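Local structure of acetylated cis-Golgi protein, involved in ER-to-Golgi transport (Saccharomyces cerevisiae, 6G8Y) at residues D33-F38 against V74-A79. The protein is the yeast relative of the Golgi-stacking protein GRASP65 and probably serves ER-to-Golgi transport by binding partner proteins through its PDZ domain. Residues are numbered along the deposited sequence; the frame is centred on the assembly and turned at random.
Sequences DYIVGF and VNIWSA
Two residues of strand 33-38, Val36 and Gly37, stand opposite the single residue Asn75, a classic beta bulge that shifts the register between two antiparallel strands in the sheet of this PDZ domain. Asn75 O accepts from both amides, at 2.8 Å from Val36 N and 3.2 Å from Gly37 N. Gly37 O accepts Asn75 N at 2.9 Å. Beyond the bulge, Tyr34 and Trp77 form a hydrogen-bonded pair; Trp77 N to Tyr34 O measures 2.9 Å and is nearly straight (168°).

Apolar contacts come next. Ile35 CD1 packs tightly, at 3.3 Å, on Val74 CG1, the branch anti to its backbone N (chi1 -180°). The same methyl meets Ile76 CG1 at 3.7 Å. With an alanine in place of Ile35, the CD1 methyl is gone, and a gap would probably open beside Val74 CG1 and Ile76 CG1. On the side where Trp77 lies, Val36 CG1 comes 3.5 Å from Trp77 CB. Met6 touches Val36 and Leu7 touches Trp77, both from helix 2-10, which probably comes from the expression tag.

Polar ends turn to further partners. Asn75 ND2 hydrogen-bonds to OD1 of both Asp40 and Asp86, while Asp33 OD2 forms a salt bridge with Arg85. The methyl CG2 of Ile76 packs 3.7 Å from Asp33 CB, off one face of the carboxylate group.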
loop_
_atom_site.group_PDB
_atom_site.type_symbol
_atom_site.label_atom_id
_atom_site.label_comp_id
_atom_site.label_asym_id
_atom_site.label_seq_id
_atom_site.Cartn_x
_atom_site.Cartn_y
_atom_site.Cartn_z
ATOM N N ASP A 33 3.763 5.203 -7.137
ATOM C CA ASP A 33 3.292 3.838 -6.938
ATOM C C ASP A 33 2.779 3.723 -5.502
ATOM O O ASP A 33 3.561 3.610 -4.560
ATOM C CB ASP A 33 4.429 2.851 -7.176
ATOM C CG ASP A 33 4.798 2.692 -8.651
ATOM O OD1 ASP A 33 3.945 2.917 -9.524
ATOM O OD2 ASP A 33 5.956 2.294 -8.929
ATOM N N TYR A 34 1.461 3.752 -5.342
ATOM C CA TYR A 34 0.852 3.625 -4.019
ATOM C C TYR A 34 0.696 2.148 -3.685
ATOM O O TYR A 34 0.328 1.346 -4.544
ATOM C CB TYR A 34 -0.541 4.248 -4.007
ATOM C CG TYR A 34 -0.529 5.731 -3.900
ATOM C CD1 TYR A 34 -0.340 6.341 -2.657
ATOM C CD2 TYR A 34 -0.750 6.532 -5.011
ATOM C CE1 TYR A 34 -0.360 7.708 -2.519
ATOM C CE2 TYR A 34 -0.761 7.921 -4.886
ATOM C CZ TYR A 34 -0.570 8.495 -3.632
ATOM O OH TYR A 34 -0.587 9.856 -3.470
ATOM N N ILE A 35 0.968 1.796 -2.425
ATOM C CA ILE A 35 0.592 0.483 -1.922
ATOM C C ILE A 35 -0.890 0.502 -1.611
ATOM O O ILE A 35 -1.343 1.256 -0.755
ATOM C CB ILE A 35 1.334 0.104 -0.627
ATOM C CG1 ILE A 35 2.838 0.195 -0.792
ATOM C CG2 ILE A 35 0.928 -1.285 -0.180
ATOM C CD1 ILE A 35 3.328 -0.423 -2.050
ATOM N N VAL A 36 -1.629 -0.347 -2.310
ATOM C CA VAL A 36 -3.072 -0.475 -2.094
ATOM C C VAL A 36 -3.475 -1.768 -1.387
ATOM O O VAL A 36 -4.593 -1.888 -0.885
ATOM C CB VAL A 36 -3.852 -0.257 -3.415
ATOM C CG1 VAL A 36 -3.642 1.175 -3.890
ATOM C CG2 VAL A 36 -3.473 -1.246 -4.497
ATOM N N GLY A 37 -2.569 -2.739 -1.323
ATOM C CA GLY A 37 -2.867 -3.966 -0.637
ATOM C C GLY A 37 -1.612 -4.713 -0.240
ATOM O O GLY A 37 -0.526 -4.474 -0.774
ATOM N N PHE A 38 -1.811 -5.652 0.674
ATOM C CA PHE A 38 -0.815 -6.639 1.030
ATOM C C PHE A 38 -1.470 -7.986 0.893
ATOM O O PHE A 38 -2.570 -8.164 1.425
ATOM C CB PHE A 38 -0.336 -6.465 2.478
ATOM C CG PHE A 38 0.405 -5.168 2.738
ATOM C CD1 PHE A 38 1.591 -4.904 2.078
ATOM C CD2 PHE A 38 -0.035 -4.238 3.689
ATOM C CE1 PHE A 38 2.282 -3.739 2.309
ATOM C CE2 PHE A 38 0.684 -3.070 3.932
ATOM C CZ PHE A 38 1.829 -2.824 3.235
ATOM N N VAL A 74 2.980 -7.419 -2.508
ATOM C CA VAL A 74 2.578 -6.033 -2.298
ATOM C C VAL A 74 1.792 -5.617 -3.533
ATOM O O VAL A 74 2.313 -5.674 -4.659
ATOM C CB VAL A 74 3.829 -5.147 -2.123
ATOM C CG1 VAL A 74 3.465 -3.690 -1.896
ATOM C CG2 VAL A 74 4.666 -5.699 -0.967
ATOM N N ASN A 75 0.551 -5.204 -3.326
ATOM C CA ASN A 75 -0.328 -4.754 -4.401
ATOM C C ASN A 75 -0.169 -3.275 -4.621
ATOM O O ASN A 75 -0.383 -2.484 -3.691
ATOM C CB ASN A 75 -1.793 -5.083 -4.101
ATOM C CG ASN A 75 -1.995 -6.535 -3.710
ATOM O OD1 ASN A 75 -2.318 -6.820 -2.577
ATOM N ND2 ASN A 75 -1.797 -7.472 -4.661
ATOM N N ILE A 76 0.169 -2.896 -5.861
ATOM C CA ILE A 76 0.468 -1.517 -6.193
ATOM C C ILE A 76 -0.536 -0.963 -7.179
ATOM O O ILE A 76 -1.003 -1.683 -8.050
ATOM C CB ILE A 76 1.899 -1.425 -6.740
ATOM C CG1 ILE A 76 2.863 -1.654 -5.552
ATOM C CG2 ILE A 76 2.174 -0.092 -7.426
ATOM C CD1 ILE A 76 4.290 -1.757 -5.966
ATOM N N TRP A 77 -0.851 0.308 -7.003
ATOM C CA TRP A 77 -1.599 1.127 -7.971
ATOM C C TRP A 77 -0.651 2.216 -8.442
ATOM O O TRP A 77 -0.197 3.017 -7.623
ATOM C CB TRP A 77 -2.803 1.771 -7.277
ATOM C CG TRP A 77 -3.549 2.836 -8.088
ATOM C CD1 TRP A 77 -3.549 4.184 -7.863
ATOM C CD2 TRP A 77 -4.398 2.618 -9.221
ATOM N NE1 TRP A 77 -4.354 4.820 -8.775
ATOM C CE2 TRP A 77 -4.881 3.887 -9.627
ATOM C CE3 TRP A 77 -4.804 1.478 -9.932
ATOM C CZ2 TRP A 77 -5.746 4.049 -10.717
ATOM C CZ3 TRP A 77 -5.665 1.643 -11.024
ATOM C CH2 TRP A 77 -6.124 2.923 -11.399
ATOM N N SER A 78 -0.364 2.269 -9.731
ATOM C CA SER A 78 0.453 3.362 -10.275
ATOM C C SER A 78 -0.469 4.534 -10.596
ATOM O O SER A 78 -1.365 4.388 -11.437
ATOM C CB SER A 78 1.175 2.900 -11.539
ATOM O OG SER A 78 1.965 3.955 -12.062
ATOM N N ALA A 79 -0.245 5.679 -9.940
ATOM C CA ALA A 79 -1.154 6.831 -10.016
ATOM C C ALA A 79 -1.311 7.388 -11.420
ATOM O O ALA A 79 -2.437 7.665 -11.853
ATOM C CB ALA A 79 -0.713 7.932 -9.068
#